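Lactate dehydrogenase (Eimeria maxima, PDB 6CT6) probably catalyses the NADH-dependent interconversion of pyruvate and lactate, and is seen here with NADH and the substrate analogue oxamate bound. Local coordinates at residues Ile108-Met111 / Arg112-Gly116; Ala145-Lys149 / His150-Gly154; Cys286-Gly290 / Lys291-Gln295. All blocks are in the same frame, centred on the assembly; numbering follows the deposited sequence.

Along the chain the three contacts come in series, and none nests in or crosses another. Interaction 1 spans successive turns of helix 104-121 in the NAD-binding domain and closes no loop. Interaction 2 closes the turn between helix 134-145 and strand 152-155, and touches interaction 1 where A145 CB packs 3.3 Å from G115 O. Interaction 3 closes the hairpin of strands 281-289 and 294-296, in the alpha/beta C-terminal domain. It meets interaction 2 through a probable hydrogen bond between I293 N and H150 O, and both reach the same mixed sheet. Interactions 1 and 3 do not touch, their nearest atoms being about 16 Å apart.

Interaction 1 (Ile108-Met111 / Arg112-Gly116); sequences IKIM and REVGG. With NAI (1,4-dihydronicotinamide adenine dinucleotide), chain D.
R112 runs extended back along helix 104-121, which belongs to the Rossmann-type NAD-binding domain, its guanidinium lying across I108 one turn earlier. I108 CG1, turned anti to the backbone N (chi1 -171°), lies over the centre of one guanidinium face, 3.6 Å from R112 CZ. The two terminal nitrogens of the guanidinium are both satisfied: NH2 by a salt bridge with D327 of helix 303-328, NH1 by a 2.8 Å bond to a water that K109 NZ also reaches, weakly. That shared water probably eases the proximity of two like charges. Along the backbone, V114 N binds I110 O and G115 N binds M111 O in regular helical fashion. R112 N is shared between two weak bonds, to I108 O and K109 O. K109 O is more heavily used, accepting also from E113 N at 3.2 Å and from a second water. The same water donates to E113 OE2 at 3.0 Å and so bridges carboxylate and backbone. The side chain of M111 packs on I83, M137 and V141, and V114 also packs on I83. I110 belongs to the NADH pocket, its CG2 resting 3.6 Å from N6A of the adenine.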
# COMPACT_ATOMS: atom_id res chain seq x y z
N ILE B 108 1.95 7.46 25.42
CA ILE B 108 3.04 8.29 25.91
C ILE B 108 4.18 7.41 26.43
O ILE B 108 5.36 7.72 26.24
CB ILE B 108 2.55 9.27 26.99
CG1 ILE B 108 3.65 10.28 27.34
CG2 ILE B 108 2.10 8.55 28.25
CD1 ILE B 108 3.66 11.48 26.42
N LYS B 109 3.84 6.29 27.08
CA LYS B 109 4.88 5.41 27.60
C LYS B 109 5.58 4.65 26.47
O LYS B 109 6.79 4.40 26.55
CB LYS B 109 4.29 4.43 28.62
CG LYS B 109 3.79 5.11 29.89
CD LYS B 109 3.71 4.14 31.06
CE LYS B 109 3.15 4.83 32.30
NZ LYS B 109 3.98 5.99 32.73
N ILE B 110 4.84 4.28 25.43
CA ILE B 110 5.46 3.65 24.27
C ILE B 110 6.42 4.61 23.59
O ILE B 110 7.54 4.23 23.21
CB ILE B 110 4.37 3.14 23.30
CG1 ILE B 110 3.61 1.98 23.93
CG2 ILE B 110 4.99 2.72 21.96
CD1 ILE B 110 2.36 1.57 23.17
N MET B 111 6.02 5.87 23.44
CA MET B 111 6.89 6.87 22.83
C MET B 111 8.21 6.99 23.59
O MET B 111 9.25 7.27 22.98
CB MET B 111 6.19 8.22 22.78
CG MET B 111 5.01 8.30 21.82
SD MET B 111 5.42 7.95 20.09
CE MET B 111 5.09 6.20 19.98
N ARG B 112 8.19 6.79 24.91
CA ARG B 112 9.40 6.96 25.70
C ARG B 112 10.31 5.74 25.61
O ARG B 112 11.54 5.89 25.66
CB ARG B 112 9.03 7.28 27.14
CG ARG B 112 8.44 8.68 27.29
CD ARG B 112 7.84 8.95 28.65
NE ARG B 112 7.33 10.32 28.75
CZ ARG B 112 6.40 10.72 29.62
NH1 ARG B 112 5.86 9.86 30.47
NH2 ARG B 112 6.01 11.98 29.62
N GLU B 113 9.75 4.54 25.46
CA GLU B 113 10.58 3.38 25.13
C GLU B 113 11.23 3.56 23.76
O GLU B 113 12.42 3.27 23.59
CB GLU B 113 9.73 2.10 25.15
CG GLU B 113 8.97 1.83 26.45
CD GLU B 113 9.88 1.56 27.63
OE1 GLU B 113 11.01 1.07 27.42
OE2 GLU B 113 9.47 1.83 28.78
N VAL B 114 10.46 4.02 22.78
CA VAL B 114 11.01 4.24 21.43
C VAL B 114 12.12 5.28 21.48
O VAL B 114 13.21 5.08 20.92
CB VAL B 114 9.89 4.64 20.45
CG1 VAL B 114 10.46 5.13 19.12
CG2 VAL B 114 8.96 3.47 20.21
N GLY B 115 11.87 6.41 22.13
CA GLY B 115 12.90 7.42 22.26
C GLY B 115 14.18 6.88 22.86
O GLY B 115 15.27 7.16 22.38
N GLY B 116 14.06 6.08 23.93
CA GLY B 116 15.24 5.49 24.53
C GLY B 116 15.96 4.54 23.60
O GLY B 116 17.19 4.45 23.63
PA NAI D . -1.81 0.21 13.65
O1A NAI D . -2.46 -0.28 14.93
O2A NAI D . -2.17 -0.44 12.34
O5B NAI D . -0.22 0.08 13.85
C5B NAI D . 0.39 0.40 15.10
C4B NAI D . 1.48 -0.63 15.36
O4B NAI D . 2.36 -0.22 16.41
C3B NAI D . 0.89 -1.98 15.79
O3B NAI D . 1.25 -2.98 14.83
C2B NAI D . 1.51 -2.26 17.14
O2B NAI D . 1.81 -3.64 17.34
C1B NAI D . 2.77 -1.42 17.06
N9A NAI D . 3.44 -1.14 18.35
C8A NAI D . 2.91 -1.04 19.59
N7A NAI D . 3.89 -0.78 20.49
C5A NAI D . 5.06 -0.72 19.83
C6A NAI D . 6.48 -0.49 20.15
N6A NAI D . 6.88 -0.25 21.42
N1A NAI D . 7.37 -0.52 19.13
C2A NAI D . 7.01 -0.75 17.86
N3A NAI D . 5.73 -0.97 17.50
C4A NAI D . 4.74 -0.97 18.42
O3 NAI D . -2.04 1.80 13.55
PN NAI D . -1.82 2.70 12.23
O1N NAI D . -3.10 2.70 11.42
O2N NAI D . -0.51 2.31 11.57
O5D NAI D . -1.65 4.17 12.88
C5D NAI D . -0.54 4.42 13.73
C4D NAI D . -0.64 5.79 14.40
O4D NAI D . -0.67 6.84 13.43
C3D NAI D . -1.91 5.91 15.23
O3D NAI D . -1.59 6.53 16.47
C2D NAI D . -2.80 6.81 14.40
O2D NAI D . -3.75 7.53 15.17
C1D NAI D . -1.75 7.71 13.76
N1N NAI D . -2.19 8.50 12.60
C2N NAI D . -1.63 9.71 12.50
C3N NAI D . -1.91 10.57 11.47
C7N NAI D . -1.22 11.91 11.47
O7N NAI D . -0.27 12.08 12.22
N7N NAI D . -1.66 12.88 10.69
C4N NAI D . -2.87 10.20 10.38
C5N NAI D . -3.42 8.86 10.59
C6N NAI D . -3.06 8.07 11.68
O HOH W 1 7.71 4.26 29.05
O HOH W 2 6.77 7.53 31.72

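Interaction 2 (Ala145-Lys149 / His150-Gly154); sequences ANVPK and HMICG
P148 and H150 meet across the turn that carries the chain from helix 134-145 into strand 152-155 of the NAD-binding domain. Their contact is one of carbon packing: P148 CB approaches the imidazole obliquely, 3.4 Å from H150 CE1. With chi1 at 68°, H150 CG sits between the backbone N and the carbonyl carbon, which turns the ring back towards P148, the two side chains crossing at a slant. A second apolar pair lies on the buried side, where V147 CG2 meets I152 CG2 at 4.0 Å, the two side chains crossing at about a right angle. Both also pack on I127 of the adjacent strand, while I152 reaches V138 and V141 of the preceding helix. M151 CG adds a looser approach to P148 CB.

Among the polar contacts, M151 N donates to P148 O over 2.9 Å, closing a type I beta turn from P148 to M151, with the donor standing above the carbonyl plane by 55°. A water then joins the two sides, donating to both K149 O and I152 O at 2.7 Å. The lysine side chain leaves the turn and makes a cation-pi contact with Y270.

Apolar contacts thus lie at both V147-I152 and P148-H150, while the turn bond and the bridging water satisfy the carbonyls of P148, K149 and I152, the water supplying hydrogens that two neighbouring acceptors could not give each other.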
# COMPACT_ATOMS: atom_id res chain seq x y z
N ALA B 145 14.70 10.58 23.71
CA ALA B 145 15.81 10.30 22.81
C ALA B 145 16.93 11.32 22.92
O ALA B 145 18.10 10.98 22.70
CB ALA B 145 15.32 10.25 21.36
N ASN B 146 16.60 12.57 23.27
CA ASN B 146 17.60 13.63 23.43
C ASN B 146 18.29 13.95 22.11
O ASN B 146 19.49 14.25 22.08
CB ASN B 146 18.62 13.26 24.51
CG ASN B 146 19.42 14.46 24.98
OD1 ASN B 146 18.87 15.53 25.22
ND2 ASN B 146 20.73 14.28 25.10
N VAL B 147 17.55 13.88 21.01
CA VAL B 147 18.08 14.25 19.70
C VAL B 147 17.96 15.75 19.52
O VAL B 147 17.12 16.39 20.17
CB VAL B 147 17.36 13.50 18.56
CG1 VAL B 147 17.64 12.01 18.63
CG2 VAL B 147 15.86 13.79 18.59
N PRO B 148 18.76 16.37 18.64
CA PRO B 148 18.62 17.81 18.40
C PRO B 148 17.22 18.16 17.92
O PRO B 148 16.57 17.38 17.21
CB PRO B 148 19.68 18.10 17.33
CG PRO B 148 20.65 16.97 17.43
CD PRO B 148 19.86 15.78 17.87
N LYS B 149 16.76 19.36 18.30
CA LYS B 149 15.41 19.79 17.95
C LYS B 149 15.20 19.84 16.45
O LYS B 149 14.07 19.64 15.98
CB LYS B 149 15.13 21.17 18.56
CG LYS B 149 15.20 21.22 20.07
CD LYS B 149 14.15 20.34 20.73
CE LYS B 149 14.11 20.56 22.23
NZ LYS B 149 15.45 20.31 22.84
N HIS B 150 16.25 20.11 15.68
CA HIS B 150 16.12 20.18 14.23
C HIS B 150 16.21 18.81 13.55
O HIS B 150 16.19 18.76 12.31
CB HIS B 150 17.20 21.10 13.64
CG HIS B 150 18.59 20.56 13.77
ND1 HIS B 150 19.34 20.70 14.91
CD2 HIS B 150 19.37 19.88 12.89
CE1 HIS B 150 20.52 20.13 14.74
NE2 HIS B 150 20.56 19.63 13.52
N MET B 151 16.30 17.72 14.31
CA MET B 151 16.36 16.38 13.75
C MET B 151 15.12 15.55 14.08
O MET B 151 15.16 14.32 13.96
CB MET B 151 17.61 15.65 14.23
CG MET B 151 18.91 16.20 13.67
SD MET B 151 19.06 16.05 11.87
CE MET B 151 19.48 14.32 11.68
N ILE B 152 14.03 16.19 14.48
CA ILE B 152 12.79 15.47 14.76
C ILE B 152 11.61 16.39 14.45
O ILE B 152 11.66 17.59 14.69
CB ILE B 152 12.74 14.96 16.22
CG1 ILE B 152 11.45 14.18 16.48
CG2 ILE B 152 12.88 16.11 17.21
CD1 ILE B 152 11.51 13.31 17.72
N CYS B 153 10.56 15.79 13.89
CA CYS B 153 9.33 16.51 13.59
C CYS B 153 8.18 15.51 13.56
O CYS B 153 8.39 14.29 13.65
CB CYS B 153 9.41 17.25 12.26
SG CYS B 153 9.60 16.17 10.83
N GLY B 154 6.97 16.03 13.44
CA GLY B 154 5.78 15.21 13.32
C GLY B 154 5.13 15.41 11.96
O GLY B 154 5.08 16.54 11.46
O HOH W 3 11.44 20.14 15.51

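Interaction 3 (Cys286-Gly290 / Lys291-Gln295); sequences CIIGG and KGIEQ
E294 reaches back to the hairpin turn because its CG is anti to the carbonyl carbon (chi1 -67°) and the chain beyond runs extended (chi2 -177°). This carries OE2 to K291 N, where the carboxylate uses its anti lone pair in a 3.1 Å bond. K291 bends at chi3 and chi4, bringing NZ round to the same oxygen in a salt bridge whose hydrogen bond is weak. The other carboxylate oxygen, OE1, is paired with K262, so lysines from two parts of the chain probably stabilise the negative charge. The side chain also runs close beside G289: E294 CD comes within 3.6 Å of G289 CA, and OE2 too packs directly against the glycine backbone.

The turn itself is a type I beta turn from G289 to G292. G292 N donates to G289 O from above the carbonyl plane, whereas the return bond from G289 N to G292 O, 3.0 Å long, lies in the plane of the G292 carbonyl. G292 adopts a positive phi (86°), a conformation glycine takes readily. Further from the turn, E294 N binds I287 O at 2.7 Å, nearly in line with the carbonyl, and I287 N binds Q295 O at 2.8 Å.

Apolar packing separates onto two faces. I288 and I293 lie side by side, CG1 of I288 being 4.0 Å from I293 CD1, while I293 CG2 touches C286 CB; F126 adjoins both isoleucines. On the other face I287 CG1 rests 3.8 Å from Q295 CB.

E294 and Q295 both stand opposite I287, a classic beta bulge, which shifts the register by one residue in this antiparallel hairpin at the edge of the mixed sheet.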
# COMPACT_ATOMS: atom_id res chain seq x y z
N CYS B 286 7.89 24.41 7.25
CA CYS B 286 9.32 24.28 7.46
C CYS B 286 9.96 23.68 6.21
O CYS B 286 9.28 23.13 5.35
CB CYS B 286 9.64 23.40 8.69
SG CYS B 286 9.33 21.64 8.44
N ILE B 287 11.29 23.80 6.13
CA ILE B 287 12.08 23.29 5.02
C ILE B 287 12.90 22.10 5.51
O ILE B 287 13.66 22.23 6.47
CB ILE B 287 13.00 24.37 4.43
CG1 ILE B 287 12.21 25.61 4.00
CG2 ILE B 287 13.82 23.80 3.26
CD1 ILE B 287 11.21 25.37 2.89
N ILE B 288 12.76 20.96 4.83
CA ILE B 288 13.47 19.74 5.21
C ILE B 288 14.53 19.45 4.16
O ILE B 288 14.20 19.26 2.98
CB ILE B 288 12.51 18.55 5.38
CG1 ILE B 288 11.46 18.87 6.44
CG2 ILE B 288 13.31 17.30 5.75
CD1 ILE B 288 10.42 17.79 6.64
N GLY B 289 15.78 19.39 4.59
CA GLY B 289 16.89 19.03 3.73
C GLY B 289 17.86 18.11 4.44
O GLY B 289 17.53 17.54 5.49
N GLY B 290 19.07 17.96 3.89
CA GLY B 290 20.04 17.04 4.46
C GLY B 290 20.51 17.40 5.85
O GLY B 290 21.12 16.55 6.51
N LYS B 291 20.26 18.63 6.31
CA LYS B 291 20.57 19.04 7.67
C LYS B 291 19.34 19.03 8.57
O LYS B 291 19.34 19.69 9.62
CB LYS B 291 21.22 20.42 7.67
CG LYS B 291 22.55 20.50 6.93
CD LYS B 291 23.13 21.91 6.93
CE LYS B 291 22.26 22.93 6.20
NZ LYS B 291 22.07 22.62 4.75
N GLY B 292 18.30 18.29 8.19
CA GLY B 292 17.10 18.20 9.01
C GLY B 292 16.12 19.32 8.76
O GLY B 292 15.91 19.72 7.61
N ILE B 293 15.50 19.83 9.82
CA ILE B 293 14.63 21.00 9.72
C ILE B 293 15.54 22.21 9.51
O ILE B 293 16.12 22.74 10.46
CB ILE B 293 13.76 21.18 10.97
CG1 ILE B 293 13.06 19.87 11.37
CG2 ILE B 293 12.72 22.27 10.74
CD1 ILE B 293 12.11 19.29 10.32
N GLU B 294 15.69 22.64 8.25
CA GLU B 294 16.67 23.67 7.93
C GLU B 294 16.13 25.08 8.10
O GLU B 294 16.91 26.00 8.38
CB GLU B 294 17.16 23.47 6.49
CG GLU B 294 17.97 22.19 6.32
CD GLU B 294 18.53 22.02 4.93
OE1 GLU B 294 18.23 22.85 4.05
OE2 GLU B 294 19.29 21.05 4.72
N GLN B 295 14.83 25.27 7.95
CA GLN B 295 14.21 26.57 8.12
C GLN B 295 12.80 26.39 8.65
O GLN B 295 12.08 25.50 8.21
CB GLN B 295 14.14 27.37 6.82
CG GLN B 295 15.46 27.59 6.11
CD GLN B 295 15.27 28.41 4.85
OE1 GLN B 295 14.59 29.43 4.86
NE2 GLN B 295 15.85 27.95 3.75